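Local structure of purine nucleoside phosphorylase (Thermus thermophilus, 1ODK) at residues B[149-154]-B[173-177]; B[26-30]-B[46-50]; B[67-71]-B[112-116]; B[129-133]-B[194-198]. The protein probably catalyses the phosphate-dependent cleavage of purine nucleosides to free base and pentose 1-phosphate, working as an assembly of six identical subunits. One frame throughout, in Å; residues are numbered along the deposited sequence.

Contact 1 (B[149-154]-B[173-177]); sequences RVGLVA and YGVLA
L152 and L176 meet first through their backbones: L176 N donates to L152 O at 2.8 Å, almost straight at the hydrogen (168°) though tilted from the carbonyl plane. A second bond runs the other way, A154 N giving its hydrogen to A177 O at 3.0 Å, and that oxygen also takes a CA-H...O contact from V153 CA. Water extends the polar set, accepting from L152 N and donating to G174 O across 2.6 Å. Such links join two strands of a beta-alpha-beta unit, in which helix 164-171 carries the chain from strand 152-156 to strand 175-179. The helix closes in a Schellman motif whose C-prime residue is G174, at a positive phi of 98°.

Side-chain packing fills in beside the backbone bonds. L176 has CG beside its backbone N (chi1 -59°), which sends CD1 to G151 CA at 3.8 Å and CD2 to R149 NH2 at 4.1 Å, the R149 and L176 side chains crossing at about a right angle. With an alanine here both methyl branches are gone, and a gap would probably open beside the backbone of G151. Further along, A154 CB rests on V175 CG1 at 3.8 Å.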
loop_
_atom_site.group_PDB
_atom_site.type_symbol
_atom_site.label_atom_id
_atom_site.label_comp_id
_atom_site.label_asym_id
_atom_site.label_seq_id
_atom_site.Cartn_x
_atom_site.Cartn_y
_atom_site.Cartn_z
ATOM N N ARG B 149 -31.604 -0.600 12.614
ATOM C CA ARG B 149 -31.072 0.198 11.519
ATOM C C ARG B 149 -30.535 -0.780 10.477
ATOM O O ARG B 149 -30.235 -1.934 10.788
ATOM C CB ARG B 149 -29.940 1.113 12.009
ATOM C CG ARG B 149 -30.367 2.209 12.985
ATOM C CD ARG B 149 -31.319 3.199 12.329
ATOM N NE ARG B 149 -30.724 3.812 11.144
ATOM C CZ ARG B 149 -29.750 4.718 11.175
ATOM N NH1 ARG B 149 -29.259 5.133 12.337
ATOM N NH2 ARG B 149 -29.250 5.190 10.040
ATOM N N VAL B 150 -30.431 -0.318 9.237
ATOM C CA VAL B 150 -29.922 -1.146 8.158
ATOM C C VAL B 150 -28.781 -0.384 7.487
ATOM O O VAL B 150 -28.961 0.740 7.012
ATOM C CB VAL B 150 -31.030 -1.454 7.125
ATOM C CG1 VAL B 150 -30.492 -2.356 6.025
ATOM C CG2 VAL B 150 -32.215 -2.119 7.823
ATOM N N GLY B 151 -27.599 -0.986 7.467
ATOM C CA GLY B 151 -26.474 -0.308 6.856
ATOM C C GLY B 151 -25.126 -0.958 7.075
ATOM O O GLY B 151 -25.019 -2.154 7.354
ATOM N N LEU B 152 -24.087 -0.143 6.954
ATOM C CA LEU B 152 -22.719 -0.615 7.094
ATOM C C LEU B 152 -22.185 -0.745 8.502
ATOM O O LEU B 152 -22.526 0.033 9.396
ATOM C CB LEU B 152 -21.762 0.318 6.346
ATOM C CG LEU B 152 -21.805 0.397 4.825
ATOM C CD1 LEU B 152 -20.848 1.498 4.370
ATOM C CD2 LEU B 152 -21.422 -0.955 4.225
ATOM N N VAL B 153 -21.328 -1.745 8.679
ATOM C CA VAL B 153 -20.623 -1.940 9.932
ATOM C C VAL B 153 -19.185 -1.992 9.438
ATOM O O VAL B 153 -18.943 -2.061 8.231
ATOM C CB VAL B 153 -20.974 -3.284 10.653
ATOM C CG1 VAL B 153 -22.430 -3.274 11.099
ATOM C CG2 VAL B 153 -20.681 -4.478 9.746
ATOM N N ALA B 154 -18.232 -1.924 10.352
ATOM C CA ALA B 154 -16.832 -2.015 9.975
ATOM C C ALA B 154 -16.262 -3.162 10.794
ATOM O O ALA B 154 -16.439 -3.197 12.012
ATOM C CB ALA B 154 -16.096 -0.706 10.303
ATOM N N TYR B 173 -18.814 8.271 6.811
ATOM C CA TYR B 173 -18.755 7.495 5.580
ATOM C C TYR B 173 -19.789 6.367 5.588
ATOM O O TYR B 173 -19.726 5.447 4.773
ATOM C CB TYR B 173 -17.344 6.938 5.375
ATOM C CG TYR B 173 -16.358 8.017 4.999
ATOM C CD1 TYR B 173 -16.039 8.264 3.665
ATOM C CD2 TYR B 173 -15.796 8.841 5.974
ATOM C CE1 TYR B 173 -15.189 9.308 3.308
ATOM C CE2 TYR B 173 -14.945 9.894 5.629
ATOM C CZ TYR B 173 -14.648 10.120 4.293
ATOM O OH TYR B 173 -13.826 11.168 3.947
ATOM N N GLY B 174 -20.737 6.445 6.519
ATOM C CA GLY B 174 -21.794 5.451 6.589
ATOM C C GLY B 174 -21.665 4.317 7.592
ATOM O O GLY B 174 -22.597 3.519 7.732
ATOM N N VAL B 175 -20.535 4.226 8.291
ATOM C CA VAL B 175 -20.358 3.154 9.268
ATOM C C VAL B 175 -21.228 3.402 10.492
ATOM O O VAL B 175 -21.120 4.435 11.151
ATOM C CB VAL B 175 -18.886 3.026 9.715
ATOM C CG1 VAL B 175 -18.757 1.940 10.802
ATOM C CG2 VAL B 175 -18.013 2.685 8.517
ATOM N N LEU B 176 -22.092 2.445 10.797
ATOM C CA LEU B 176 -22.987 2.577 11.939
ATOM C C LEU B 176 -22.345 2.108 13.232
ATOM O O LEU B 176 -22.576 2.689 14.288
ATOM C CB LEU B 176 -24.257 1.767 11.698
ATOM C CG LEU B 176 -25.074 2.124 10.459
ATOM C CD1 LEU B 176 -26.235 1.152 10.324
ATOM C CD2 LEU B 176 -25.577 3.558 10.572
ATOM N N ALA B 177 -21.543 1.052 13.144
ATOM C CA ALA B 177 -20.896 0.490 14.321
ATOM C C ALA B 177 -19.720 -0.387 13.911
ATOM O O ALA B 177 -19.549 -0.699 12.731
ATOM C CB ALA B 177 -21.911 -0.337 15.117
HETATM O O HOH W 1 -24.876 2.701 6.674
#

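Contact 2 (B[26-30]-B[46-50]); sequences AEWIA and LWGYT
Two torsions bring Y49 and E27 together: Y49 holds CG beside its own backbone N (chi1 -49°), sending the ring to the helix, while E27 has CG opposite the backbone N (chi1 176°) and runs on extended past the phenol. The setting is an alpha/beta layer, helix 23-33 packed on the mixed sheet, the axes of 26-30 and 48-50 nearly parallel and 8.6 Å apart at their closest. Small residues let the helix come close. A30 CB lies obliquely against the tyrosine ring, 3.6 Å from Y49 CG, and one turn earlier A26 CB is 4.0 Å from Y49 CE1; V60 of the neighbouring strand also touches A26. An alanine in place of Y49 removes the ring that spans this turn of helix, and would probably leave A26 and A30 facing a gap and the bound water without its phenol partner.

W47 and E27 lie side by side and point the same way, their ring and carboxylate planes 61° apart. E27 OE1 comes to the indole edge, near its plane, 3.9 Å from W47 CZ3; R39 makes a cation-pi contact with the same tryptophan. At the end of the phenol a water lies in the plane of the Y49 ring, donating to E27 OE2 at 2.7 Å and hydrogen-bonded to Y49 OH at 2.5 Å.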
loop_
_atom_site.group_PDB
_atom_site.type_symbol
_atom_site.label_atom_id
_atom_site.label_comp_id
_atom_site.label_asym_id
_atom_site.label_seq_id
_atom_site.Cartn_x
_atom_site.Cartn_y
_atom_site.Cartn_z
ATOM N N ALA B 26 -23.869 -18.899 22.810
ATOM C CA ALA B 26 -24.264 -20.032 21.980
ATOM C C ALA B 26 -25.080 -21.004 22.831
ATOM O O ALA B 26 -26.137 -21.482 22.410
ATOM C CB ALA B 26 -23.032 -20.739 21.428
ATOM N N GLU B 27 -24.579 -21.294 24.028
ATOM C CA GLU B 27 -25.258 -22.208 24.944
ATOM C C GLU B 27 -26.647 -21.687 25.300
ATOM O O GLU B 27 -27.625 -22.435 25.280
ATOM C CB GLU B 27 -24.433 -22.381 26.220
ATOM C CG GLU B 27 -25.097 -23.250 27.275
ATOM C CD GLU B 27 -24.238 -23.404 28.512
ATOM O OE1 GLU B 27 -23.875 -22.376 29.122
ATOM O OE2 GLU B 27 -23.922 -24.557 28.871
ATOM N N TRP B 28 -26.727 -20.398 25.620
ATOM C CA TRP B 28 -27.996 -19.776 25.978
ATOM C C TRP B 28 -29.005 -19.871 24.834
ATOM O O TRP B 28 -30.186 -20.151 25.053
ATOM C CB TRP B 28 -27.782 -18.307 26.342
ATOM C CG TRP B 28 -29.053 -17.588 26.622
ATOM C CD1 TRP B 28 -29.784 -17.628 27.772
ATOM C CD2 TRP B 28 -29.778 -16.750 25.712
ATOM N NE1 TRP B 28 -30.923 -16.864 27.636
ATOM C CE2 TRP B 28 -30.942 -16.315 26.380
ATOM C CE3 TRP B 28 -29.555 -16.326 24.394
ATOM C CZ2 TRP B 28 -31.884 -15.475 25.776
ATOM C CZ3 TRP B 28 -30.491 -15.488 23.794
ATOM C CH2 TRP B 28 -31.641 -15.073 24.487
ATOM N N ILE B 29 -28.536 -19.631 23.613
ATOM C CA ILE B 29 -29.402 -19.691 22.441
ATOM C C ILE B 29 -29.948 -21.103 22.241
ATOM O O ILE B 29 -31.146 -21.296 22.043
ATOM C CB ILE B 29 -28.643 -19.289 21.152
ATOM C CG1 ILE B 29 -28.236 -17.815 21.211
ATOM C CG2 ILE B 29 -29.515 -19.545 19.931
ATOM C CD1 ILE B 29 -27.321 -17.412 20.066
ATOM N N ALA B 30 -29.059 -22.085 22.284
ATOM C CA ALA B 30 -29.455 -23.470 22.088
ATOM C C ALA B 30 -30.495 -23.923 23.108
ATOM O O ALA B 30 -31.533 -24.474 22.747
ATOM C CB ALA B 30 -28.230 -24.373 22.149
ATOM N N LEU B 46 -14.923 -23.860 21.405
ATOM C CA LEU B 46 -15.792 -23.456 20.301
ATOM C C LEU B 46 -17.101 -24.247 20.359
ATOM O O LEU B 46 -17.407 -25.034 19.467
ATOM C CB LEU B 46 -15.081 -23.706 18.967
ATOM C CG LEU B 46 -13.781 -22.915 18.762
ATOM C CD1 LEU B 46 -13.052 -23.422 17.522
ATOM C CD2 LEU B 46 -14.102 -21.422 18.636
ATOM N N TRP B 47 -17.872 -24.021 21.417
ATOM C CA TRP B 47 -19.131 -24.729 21.616
ATOM C C TRP B 47 -20.084 -24.627 20.429
ATOM O O TRP B 47 -20.404 -23.530 19.959
ATOM C CB TRP B 47 -19.811 -24.219 22.888
ATOM C CG TRP B 47 -19.016 -24.489 24.138
ATOM C CD1 TRP B 47 -17.813 -25.134 24.226
ATOM C CD2 TRP B 47 -19.380 -24.135 25.476
ATOM N NE1 TRP B 47 -17.405 -25.203 25.541
ATOM C CE2 TRP B 47 -18.350 -24.597 26.329
ATOM C CE3 TRP B 47 -20.477 -23.470 26.041
ATOM C CZ2 TRP B 47 -18.388 -24.418 27.719
ATOM C CZ3 TRP B 47 -20.515 -23.290 27.424
ATOM C CH2 TRP B 47 -19.474 -23.763 28.246
ATOM N N GLY B 48 -20.517 -25.788 19.943
ATOM C CA GLY B 48 -21.433 -25.851 18.818
ATOM C C GLY B 48 -22.586 -26.775 19.161
ATOM O O GLY B 48 -22.376 -27.871 19.696
ATOM N N TYR B 49 -23.803 -26.331 18.866
ATOM C CA TYR B 49 -24.998 -27.109 19.163
ATOM C C TYR B 49 -25.896 -27.244 17.947
ATOM O O TYR B 49 -25.837 -26.444 17.015
ATOM C CB TYR B 49 -25.828 -26.438 20.267
ATOM C CG TYR B 49 -25.050 -26.037 21.493
ATOM C CD1 TYR B 49 -24.209 -24.924 21.475
ATOM C CD2 TYR B 49 -25.141 -26.777 22.672
ATOM C CE1 TYR B 49 -23.475 -24.560 22.595
ATOM C CE2 TYR B 49 -24.408 -26.420 23.804
ATOM C CZ TYR B 49 -23.579 -25.311 23.755
ATOM O OH TYR B 49 -22.845 -24.949 24.860
ATOM N N THR B 50 -26.738 -28.265 17.978
ATOM C CA THR B 50 -27.701 -28.488 16.918
ATOM C C THR B 50 -28.995 -28.911 17.590
ATOM O O THR B 50 -28.991 -29.697 18.542
ATOM C CB THR B 50 -27.244 -29.576 15.938
ATOM O OG1 THR B 50 -26.101 -29.107 15.212
ATOM C CG2 THR B 50 -28.364 -29.903 14.942
HETATM O O HOH W 2 -23.300 -26.330 26.949
#

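Contact 3 (B[67-71]-B[112-116]); sequences TPSAA and LDGTT
T115 and T67, which bury most of the surface here, slide past each other in opposite directions, bringing T67 OG1 within 2.9 Å of T115 OG1. The two branches of T115 divide the work. CG2, opposite the backbone N, reaches A71 CB at 3.8 Å, whereas OG1 lies over the proline ring, 3.2 Å from P68 CG.

T67 has OG1 placed between its backbone N and carbonyl carbon (chi1 51°), which aims the hydroxyl at D113: T67 OG1 donates to D113 OD1 at 2.9 Å, meeting it on the anti side and 28° out of the carboxylate plane. D113 is the N-cap of helix 114-120, and the same OD1 accepts the capping bond from T116 N at 3.0 Å. These two donors come from opposite faces of the carboxylate plane, so one oxygen serves both the start of its own helix and the first residue of helix 67-79. The other oxygen, OD2, takes T116 OG1 at 2.9 Å from above the plane and is also hydrogen-bonded to S183 OG; four bonds thus fix the rotation of this buried carboxylate. D157 of a third subunit packs against P68 and T115, placing the paired helix starts at a subunit interface.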
loop_
_atom_site.group_PDB
_atom_site.type_symbol
_atom_site.label_atom_id
_atom_site.label_comp_id
_atom_site.label_asym_id
_atom_site.label_seq_id
_atom_site.Cartn_x
_atom_site.Cartn_y
_atom_site.Cartn_z
ATOM N N THR B 67 -11.862 -11.934 12.880
ATOM C CA THR B 67 -12.020 -12.625 11.608
ATOM C C THR B 67 -11.127 -13.857 11.444
ATOM O O THR B 67 -11.499 -14.797 10.746
ATOM C CB THR B 67 -11.798 -11.666 10.406
ATOM O OG1 THR B 67 -10.560 -10.959 10.561
ATOM C CG2 THR B 67 -12.944 -10.664 10.309
ATOM N N PRO B 68 -9.936 -13.878 12.077
ATOM C CA PRO B 68 -9.119 -15.085 11.893
ATOM C C PRO B 68 -9.814 -16.301 12.513
ATOM O O PRO B 68 -9.813 -17.397 11.945
ATOM C CB PRO B 68 -7.814 -14.743 12.620
ATOM C CG PRO B 68 -7.729 -13.246 12.485
ATOM C CD PRO B 68 -9.163 -12.819 12.752
ATOM N N SER B 69 -10.402 -16.095 13.688
ATOM C CA SER B 69 -11.099 -17.167 14.387
ATOM C C SER B 69 -12.395 -17.509 13.659
ATOM O O SER B 69 -12.717 -18.682 13.461
ATOM C CB SER B 69 -11.411 -16.743 15.831
ATOM O OG SER B 69 -11.960 -17.821 16.577
ATOM N N ALA B 70 -13.138 -16.483 13.253
ATOM C CA ALA B 70 -14.404 -16.705 12.563
ATOM C C ALA B 70 -14.199 -17.389 11.217
ATOM O O ALA B 70 -15.008 -18.228 10.819
ATOM C CB ALA B 70 -15.143 -15.379 12.372
ATOM N N ALA B 71 -13.118 -17.042 10.521
ATOM C CA ALA B 71 -12.844 -17.635 9.213
ATOM C C ALA B 71 -12.572 -19.123 9.343
ATOM O O ALA B 71 -13.043 -19.920 8.531
ATOM C CB ALA B 71 -11.655 -16.934 8.539
ATOM N N LEU B 112 -11.690 -3.771 7.491
ATOM C CA LEU B 112 -10.519 -3.184 8.138
ATOM C C LEU B 112 -9.684 -4.288 8.785
ATOM O O LEU B 112 -8.820 -4.018 9.620
ATOM C CB LEU B 112 -10.951 -2.185 9.215
ATOM C CG LEU B 112 -11.811 -1.001 8.770
ATOM C CD1 LEU B 112 -12.068 -0.097 9.968
ATOM C CD2 LEU B 112 -11.107 -0.233 7.659
ATOM N N ASP B 113 -9.943 -5.528 8.378
ATOM C CA ASP B 113 -9.259 -6.695 8.934
ATOM C C ASP B 113 -8.240 -7.336 7.988
ATOM O O ASP B 113 -8.350 -7.227 6.765
ATOM C CB ASP B 113 -10.299 -7.747 9.314
ATOM C CG ASP B 113 -10.928 -8.390 8.102
ATOM O OD1 ASP B 113 -10.772 -9.617 7.943
ATOM O OD2 ASP B 113 -11.568 -7.667 7.305
ATOM N N GLY B 114 -7.267 -8.036 8.565
ATOM C CA GLY B 114 -6.240 -8.679 7.761
ATOM C C GLY B 114 -6.603 -10.043 7.194
ATOM O O GLY B 114 -5.915 -10.553 6.313
ATOM N N THR B 115 -7.670 -10.652 7.700
ATOM C CA THR B 115 -8.073 -11.954 7.191
ATOM C C THR B 115 -8.631 -11.813 5.778
ATOM O O THR B 115 -8.246 -12.558 4.879
ATOM C CB THR B 115 -9.132 -12.619 8.106
ATOM O OG1 THR B 115 -8.581 -12.789 9.416
ATOM C CG2 THR B 115 -9.532 -13.989 7.560
ATOM N N THR B 116 -9.534 -10.863 5.565
ATOM C CA THR B 116 -10.071 -10.686 4.222
ATOM C C THR B 116 -8.917 -10.256 3.318
ATOM O O THR B 116 -8.809 -10.699 2.171
ATOM C CB THR B 116 -11.178 -9.616 4.181
ATOM O OG1 THR B 116 -10.656 -8.368 4.644
ATOM C CG2 THR B 116 -12.357 -10.035 5.063
#

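Contact 4 (B[129-133]-B[194-198]); sequences PDPEV and VRTGA
D130 and R195 pass each other at a slant, with carboxylate and guanidinium planes only 17° apart. D130 is the N-cap of helix 131-144, and the contact sets this helix start against the opening residues of strand 195-205 in the central sheet. The carboxylate meets the arginine by its aliphatic part: D130 CG is 3.5 Å from R195 CG, and D130 OD2 is 3.6 Å from R195 CD. The charged ends probably attract only at longer range, since D130 OD2 lies 4.0 Å from R195 NE and well out of the guanidinium plane, where no N-H points at it. What that oxygen does accept is the capping bond from V133 N, at 3.1 Å, reached on its anti side. The arginine chain is extended from CG to NE, which carries the guanidinium outward past E132; E132 CG stands over one of its faces, offset toward the rim.

V133 supplies the apolar counterpart, its two methyls reaching strand residues two apart. CG2 meets R195 CB at 3.6 Å, while CG1, set opposite the backbone N (chi1 175°), rests on G197 CA at 3.7 Å. A CB on G197 would clash with that methyl, so the close approach probably depends on glycine. Nearby, the carbonyl of P129 is hydrogen-bonded to R190 and to Q107 of a second subunit. Between the segments there is one direct hydrogen bond, D130 N to T196 O at 2.8 Å, with the donor tilted 32° from the carbonyl plane.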
loop_
_atom_site.group_PDB
_atom_site.type_symbol
_atom_site.label_atom_id
_atom_site.label_comp_id
_atom_site.label_asym_id
_atom_site.label_seq_id
_atom_site.Cartn_x
_atom_site.Cartn_y
_atom_site.Cartn_z
ATOM N N PRO B 129 -23.517 -9.397 2.516
ATOM C CA PRO B 129 -24.197 -10.654 2.841
ATOM C C PRO B 129 -24.870 -11.226 1.596
ATOM O O PRO B 129 -24.867 -10.598 0.532
ATOM C CB PRO B 129 -25.218 -10.223 3.887
ATOM C CG PRO B 129 -25.597 -8.833 3.408
ATOM C CD PRO B 129 -24.236 -8.241 3.081
ATOM N N ASP B 130 -25.422 -12.427 1.718
ATOM C CA ASP B 130 -26.148 -13.017 0.602
ATOM C C ASP B 130 -27.374 -12.108 0.472
ATOM O O ASP B 130 -27.975 -11.734 1.476
ATOM C CB ASP B 130 -26.597 -14.434 0.944
ATOM C CG ASP B 130 -27.587 -14.970 -0.056
ATOM O OD1 ASP B 130 -27.179 -15.250 -1.203
ATOM O OD2 ASP B 130 -28.775 -15.089 0.304
ATOM N N PRO B 131 -27.771 -11.747 -0.758
ATOM C CA PRO B 131 -28.942 -10.867 -0.837
ATOM C C PRO B 131 -30.236 -11.389 -0.213
ATOM O O PRO B 131 -30.936 -10.638 0.470
ATOM C CB PRO B 131 -29.067 -10.569 -2.341
ATOM C CG PRO B 131 -28.308 -11.683 -3.010
ATOM C CD PRO B 131 -27.155 -11.949 -2.082
ATOM N N GLU B 132 -30.546 -12.666 -0.422
ATOM C CA GLU B 132 -31.768 -13.241 0.138
ATOM C C GLU B 132 -31.756 -13.239 1.668
ATOM O O GLU B 132 -32.749 -12.877 2.304
ATOM C CB GLU B 132 -31.973 -14.669 -0.378
ATOM C CG GLU B 132 -32.314 -14.774 -1.861
ATOM C CD GLU B 132 -33.629 -14.093 -2.220
ATOM O OE1 GLU B 132 -34.424 -13.796 -1.302
ATOM O OE2 GLU B 132 -33.873 -13.868 -3.425
ATOM N N VAL B 133 -30.636 -13.649 2.256
ATOM C CA VAL B 133 -30.509 -13.672 3.710
ATOM C C VAL B 133 -30.680 -12.260 4.254
ATOM O O VAL B 133 -31.390 -12.040 5.237
ATOM C CB VAL B 133 -29.130 -14.215 4.148
ATOM C CG1 VAL B 133 -28.983 -14.107 5.664
ATOM C CG2 VAL B 133 -28.982 -15.665 3.709
ATOM N N VAL B 194 -21.967 -20.065 -0.309
ATOM C CA VAL B 194 -22.993 -20.296 0.699
ATOM C C VAL B 194 -23.651 -18.958 1.026
ATOM O O VAL B 194 -23.117 -17.903 0.692
ATOM C CB VAL B 194 -22.417 -20.949 1.989
ATOM C CG1 VAL B 194 -22.019 -22.392 1.706
ATOM C CG2 VAL B 194 -21.215 -20.167 2.504
ATOM N N ARG B 195 -24.810 -19.005 1.669
ATOM C CA ARG B 195 -25.545 -17.792 2.002
ATOM C C ARG B 195 -25.265 -17.322 3.415
ATOM O O ARG B 195 -25.480 -18.063 4.375
ATOM C CB ARG B 195 -27.038 -18.041 1.820
ATOM C CG ARG B 195 -27.398 -18.464 0.408
ATOM C CD ARG B 195 -28.893 -18.702 0.249
ATOM N NE ARG B 195 -29.261 -18.795 -1.160
ATOM C CZ ARG B 195 -30.509 -18.900 -1.605
ATOM N NH1 ARG B 195 -31.521 -18.930 -0.745
ATOM N NH2 ARG B 195 -30.745 -18.968 -2.910
ATOM N N THR B 196 -24.796 -16.083 3.536
ATOM C CA THR B 196 -24.472 -15.514 4.836
ATOM C C THR B 196 -25.225 -14.227 5.135
ATOM O O THR B 196 -25.834 -13.618 4.260
ATOM C CB THR B 196 -22.956 -15.222 4.953
ATOM O OG1 THR B 196 -22.588 -14.212 4.005
ATOM C CG2 THR B 196 -22.147 -16.483 4.665
ATOM N N GLY B 197 -25.164 -13.819 6.394
ATOM C CA GLY B 197 -25.823 -12.607 6.822
ATOM C C GLY B 197 -25.349 -12.276 8.219
ATOM O O GLY B 197 -24.697 -13.094 8.874
ATOM N N ALA B 198 -25.664 -11.073 8.679
ATOM C CA ALA B 198 -25.268 -10.661 10.011
ATOM C C ALA B 198 -26.223 -9.636 10.595
ATOM O O ALA B 198 -26.633 -8.689 9.924
ATOM C CB ALA B 198 -23.842 -10.088 9.989
#

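How the contacts relate
From the N terminus, contact 2 closes first, bringing strand 48-53 back to helix 23-33 after the chain has passed through strand 37-41. Contact 3 follows in series, its 40-residue loop running through sheet strands before the start of helix 114-120 returns to that of helix 67-79. Contact 4 then spans the longest loop, from helix 131-144 to strand 195-205, and contact 1 nests inside it; none cross. Contacts 1 and 2 reach the same sheet from opposite sides of the chain's centre, their centres about 28 Å apart. Contacts 1 and 3 touch where A154 CB packs 4.1 Å from L112 CD1, and contacts 1 and 4 both face the second subunit.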